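Local coordinates for hyperosmolarity resistance protein Emb (Staphylococcus epidermidis, PDB 6GV5) that binds surface-immobilized fibronectin as a giant extracellular matrix binding protein, mediating adherence of the bacterium, at residues M57-R71 with Y87-N99. Numbering follows the deposited sequence. Where two conformers were deposited one is given.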
# COMPACT_ATOMS: atom_id res chain seq x y z
N MET A 57 -0.80 0.67 -2.29
CA MET A 57 -1.27 1.16 -1.00
C MET A 57 -2.57 1.94 -1.15
O MET A 57 -3.44 1.87 -0.27
CB MET A 57 -0.20 2.02 -0.33
CG MET A 57 0.93 1.20 0.25
SD MET A 57 0.38 0.02 1.49
CE MET A 57 -0.26 1.14 2.72
N GLU A 58 -2.73 2.70 -2.24
CA GLU A 58 -4.02 3.31 -2.54
C GLU A 58 -5.11 2.24 -2.64
O GLU A 58 -6.20 2.40 -2.09
CB GLU A 58 -3.95 4.12 -3.83
CG GLU A 58 -3.16 5.41 -3.71
CD GLU A 58 -3.12 6.19 -5.01
OE1 GLU A 58 -3.41 5.59 -6.07
OE2 GLU A 58 -2.79 7.39 -4.98
N GLU A 59 -4.82 1.16 -3.39
CA GLU A 59 -5.79 0.08 -3.53
C GLU A 59 -6.11 -0.55 -2.18
O GLU A 59 -7.27 -0.86 -1.89
CB GLU A 59 -5.24 -1.00 -4.46
CG GLU A 59 -5.07 -0.61 -5.91
CD GLU A 59 -4.63 -1.80 -6.74
OE1 GLU A 59 -5.12 -2.92 -6.48
OE2 GLU A 59 -3.78 -1.62 -7.64
N LEU A 60 -5.09 -0.77 -1.36
CA LEU A 60 -5.31 -1.37 -0.05
C LEU A 60 -6.14 -0.45 0.84
O LEU A 60 -7.06 -0.90 1.52
CB LEU A 60 -3.98 -1.69 0.61
CG LEU A 60 -4.10 -2.30 2.01
CD1 LEU A 60 -4.75 -3.67 2.01
CD2 LEU A 60 -2.71 -2.36 2.64
N LYS A 61 -5.83 0.86 0.84
CA LYS A 61 -6.57 1.79 1.67
C LYS A 61 -8.04 1.85 1.28
O LYS A 61 -8.91 1.98 2.14
CB LYS A 61 -5.94 3.18 1.60
CG LYS A 61 -4.69 3.31 2.46
CD LYS A 61 -4.00 4.67 2.30
CE LYS A 61 -3.00 4.91 3.43
NZ LYS A 61 -2.31 6.24 3.26
N VAL A 62 -8.34 1.76 -0.02
CA VAL A 62 -9.73 1.72 -0.46
C VAL A 62 -10.39 0.44 0.01
O VAL A 62 -11.52 0.46 0.51
CB VAL A 62 -9.82 1.87 -1.98
CG1 VAL A 62 -11.23 1.59 -2.49
CG2 VAL A 62 -9.39 3.28 -2.39
N ALA A 63 -9.70 -0.69 -0.13
CA ALA A 63 -10.30 -1.97 0.24
C ALA A 63 -10.63 -2.01 1.72
O ALA A 63 -11.66 -2.57 2.13
CB ALA A 63 -9.35 -3.12 -0.11
N VAL A 64 -9.77 -1.42 2.55
CA VAL A 64 -10.00 -1.38 3.99
C VAL A 64 -11.07 -0.35 4.33
O VAL A 64 -11.98 -0.61 5.12
CB VAL A 64 -8.68 -1.12 4.73
CG1 VAL A 64 -8.93 -0.85 6.20
CG2 VAL A 64 -7.74 -2.28 4.54
N ALA A 65 -10.99 0.83 3.72
CA ALA A 65 -11.88 1.92 4.09
C ALA A 65 -13.33 1.64 3.73
O ALA A 65 -14.23 2.22 4.35
CB ALA A 65 -11.44 3.23 3.44
N LYS A 66 -13.58 0.78 2.73
CA LYS A 66 -14.94 0.50 2.31
C LYS A 66 -15.62 -0.57 3.17
O LYS A 66 -16.74 -0.97 2.85
CB LYS A 66 -14.95 0.06 0.84
CG LYS A 66 -14.33 -1.30 0.59
CD LYS A 66 -14.29 -1.66 -0.90
CE LYS A 66 -15.68 -1.80 -1.49
NZ LYS A 66 -15.62 -2.30 -2.89
N ALA A 67 -15.00 -1.04 4.26
CA ALA A 67 -15.53 -2.21 4.94
C ALA A 67 -16.92 -1.98 5.51
O ALA A 67 -17.76 -2.89 5.49
CB ALA A 67 -14.57 -2.64 6.05
N SER A 68 -17.18 -0.80 6.08
CA SER A 68 -18.52 -0.55 6.63
C SER A 68 -19.58 -0.51 5.54
O SER A 68 -20.70 -0.99 5.74
CB SER A 68 -18.51 0.74 7.45
OG SER A 68 -17.81 0.56 8.66
N LEU A 69 -19.26 0.07 4.38
CA LEU A 69 -20.17 0.01 3.24
C LEU A 69 -20.46 -1.43 2.83
O LEU A 69 -21.60 -1.79 2.53
CB LEU A 69 -19.60 0.77 2.05
CG LEU A 69 -20.02 2.22 1.83
CD1 LEU A 69 -19.26 2.80 0.65
CD2 LEU A 69 -21.51 2.30 1.62
N VAL A 70 -19.42 -2.28 2.81
CA VAL A 70 -19.58 -3.68 2.45
C VAL A 70 -20.47 -4.38 3.46
O VAL A 70 -21.38 -5.13 3.10
CB VAL A 70 -18.20 -4.36 2.33
CG1 VAL A 70 -18.35 -5.88 2.24
CG2 VAL A 70 -17.43 -3.82 1.12
N ARG A 71 -20.21 -4.16 4.75
CA ARG A 71 -21.02 -4.81 5.78
C ARG A 71 -22.48 -4.45 5.65
O ARG A 71 -23.36 -5.28 5.91
CB ARG A 71 -20.53 -4.46 7.18
CG ARG A 71 -19.16 -5.02 7.53
CD ARG A 71 -18.77 -4.77 8.99
NE ARG A 71 -17.35 -5.02 9.17
CZ ARG A 71 -16.40 -4.10 9.14
NH1 ARG A 71 -16.71 -2.82 8.99
NH2 ARG A 71 -15.13 -4.46 9.24
N TYR A 87 -13.71 -12.31 6.14
CA TYR A 87 -13.64 -10.91 5.75
C TYR A 87 -13.00 -10.07 6.87
O TYR A 87 -12.12 -9.25 6.62
CB TYR A 87 -15.03 -10.39 5.43
CG TYR A 87 -15.04 -8.98 4.90
CD1 TYR A 87 -14.44 -8.67 3.68
CD2 TYR A 87 -15.64 -7.95 5.61
CE1 TYR A 87 -14.46 -7.37 3.20
CE2 TYR A 87 -15.67 -6.67 5.13
CZ TYR A 87 -15.07 -6.38 3.94
OH TYR A 87 -15.10 -5.08 3.47
N GLU A 88 -13.42 -10.28 8.12
CA GLU A 88 -12.86 -9.49 9.20
C GLU A 88 -11.38 -9.77 9.40
O GLU A 88 -10.61 -8.87 9.74
CB GLU A 88 -13.63 -9.73 10.50
CG GLU A 88 -15.09 -9.37 10.43
CD GLU A 88 -15.35 -7.93 10.00
OE1 GLU A 88 -14.42 -7.10 10.08
OE2 GLU A 88 -16.51 -7.66 9.60
N GLN A 89 -10.96 -11.03 9.22
CA GLN A 89 -9.54 -11.37 9.30
C GLN A 89 -8.75 -10.62 8.24
O GLN A 89 -7.68 -10.06 8.51
CB GLN A 89 -9.35 -12.88 9.13
CG GLN A 89 -9.83 -13.75 10.27
CD GLN A 89 -9.81 -15.23 9.92
OE1 GLN A 89 -9.35 -15.64 8.85
NE2 GLN A 89 -10.34 -16.05 10.82
N ALA A 90 -9.26 -10.62 7.00
CA ALA A 90 -8.55 -9.95 5.91
C ALA A 90 -8.50 -8.44 6.12
O ALA A 90 -7.45 -7.81 5.90
CB ALA A 90 -9.20 -10.29 4.57
N ILE A 91 -9.61 -7.84 6.56
CA ILE A 91 -9.62 -6.40 6.82
C ILE A 91 -8.63 -6.05 7.92
O ILE A 91 -7.89 -5.07 7.82
CB ILE A 91 -11.04 -5.94 7.17
CG1 ILE A 91 -11.94 -5.93 5.94
CG2 ILE A 91 -11.03 -4.56 7.84
CD1 ILE A 91 -11.55 -4.95 4.85
N ALA A 92 -8.58 -6.87 8.98
CA ALA A 92 -7.65 -6.62 10.07
C ALA A 92 -6.21 -6.66 9.60
O ALA A 92 -5.38 -5.86 10.06
CB ALA A 92 -7.90 -7.64 11.19
N LYS A 93 -5.87 -7.59 8.71
CA LYS A 93 -4.51 -7.63 8.17
C LYS A 93 -4.20 -6.36 7.40
O LYS A 93 -3.11 -5.80 7.51
CB LYS A 93 -4.34 -8.85 7.27
CG LYS A 93 -4.34 -10.19 7.99
CD LYS A 93 -4.17 -11.34 6.99
CE LYS A 93 -4.24 -12.70 7.67
NZ LYS A 93 -3.06 -12.96 8.54
N GLY A 94 -5.15 -5.88 6.60
CA GLY A 94 -4.94 -4.62 5.91
C GLY A 94 -4.75 -3.45 6.86
O GLY A 94 -3.91 -2.58 6.62
N GLN A 95 -5.55 -3.40 7.94
CA GLN A 95 -5.41 -2.33 8.92
C GLN A 95 -4.05 -2.38 9.59
O GLN A 95 -3.44 -1.33 9.87
CB GLN A 95 -6.52 -2.45 9.97
CG GLN A 95 -7.88 -2.10 9.44
CD GLN A 95 -8.97 -2.48 10.41
OE1 GLN A 95 -8.75 -3.27 11.33
NE2 GLN A 95 -10.16 -1.91 10.22
N GLU A 96 -3.55 -3.58 9.87
CA GLU A 96 -2.22 -3.73 10.46
C GLU A 96 -1.16 -3.08 9.59
O GLU A 96 -0.25 -2.41 10.10
CB GLU A 96 -1.91 -5.22 10.66
CG GLU A 96 -0.62 -5.50 11.42
CD GLU A 96 -0.74 -5.25 12.91
OE1 GLU A 96 -1.89 -5.08 13.39
OE2 GLU A 96 0.30 -5.21 13.60
N ILE A 97 -1.24 -3.27 8.27
CA ILE A 97 -0.27 -2.66 7.37
C ILE A 97 -0.39 -1.14 7.40
O ILE A 97 0.61 -0.43 7.55
CB ILE A 97 -0.45 -3.21 5.95
CG1 ILE A 97 -0.10 -4.70 5.92
CG2 ILE A 97 0.42 -2.43 4.97
CD1 ILE A 97 -0.46 -5.39 4.63
N ILE A 98 -1.60 -0.63 7.23
CA ILE A 98 -1.80 0.81 7.12
C ILE A 98 -1.36 1.52 8.40
O ILE A 98 -0.73 2.58 8.36
CB ILE A 98 -3.27 1.13 6.78
CG1 ILE A 98 -3.62 0.62 5.38
CG2 ILE A 98 -3.53 2.62 6.91
CD1 ILE A 98 -5.10 0.49 5.15
N ASN A 99 -1.70 0.95 9.55
CA ASN A 99 -1.44 1.59 10.83
C ASN A 99 -0.07 1.27 11.39
O ASN A 99 0.28 1.78 12.46
CB ASN A 99 -2.53 1.18 11.83
CG ASN A 99 -3.91 1.61 11.40
OD1 ASN A 99 -4.12 2.74 10.98
ND2 ASN A 99 -4.87 0.69 11.49
O HOH W 1 -13.48 -4.53 1.41
O HOH W 2 -11.90 -0.75 7.94
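Val-64 and Ile-98 meet tip to tip, CG2 to CD1 at 3.9 Å, and each is a knob in the opposite helix. The valine sits among Ile-91, Gly-94, Gln-95 and Ile-98; its CG2 lies over the bare CA of Gly-94, which lets the backbones close in, while CG1 presses on Gln-95 CG (3.6 Å). Ile-98 in turn enters a hole lined by Met-57, Leu-60, Lys-61 and Val-64, where the aliphatic part of Lys-61 lies across it before the ammonium runs on to the carbonyls of Thr-20 and Gly-21. Leu-60 crosses Ile-97 at about a right angle and rests CD2 on its CG2. The third knob, Ile-91, fits among Ala-63, Val-64, Ala-67 and Arg-71, its CD1 3.6 Å from Ala-63 O. This is knobs-into-holes packing within the three-helix bundle of the FIVAR region, whose third member, helix 108-123, touches Met-57 and Ile-97. Helix 57-65 breaks at Lys-66 and restarts at Ala-67, and the axis of 67-71 then runs almost antiparallel to 87-99, at 170°. Beyond the break, Val-70 and Ala-67 crowd the phenol end of Tyr-87, CG1 of Val-70 standing 3.7 Å from CZ. The Tyr-87 hydroxyl donates to a water lying in the ring plane, which passes a hydrogen bond to Ala-63 O; a second water joins Val-64 O to Gln-95 NE2. At the end of the contact Arg-71 grips Glu-88 side-on: NE meets OE2 at 2.8 Å in a practically straight bond and NH2 meets OE1 at 2.9 Å, both oxygens using syn lone pairs, with the two planes 15° apart. Glu-88 folds back at chi2 (-56°) to offer its carboxylate, and Tyr-76 OH adds a weak hydrogen bond to OE2.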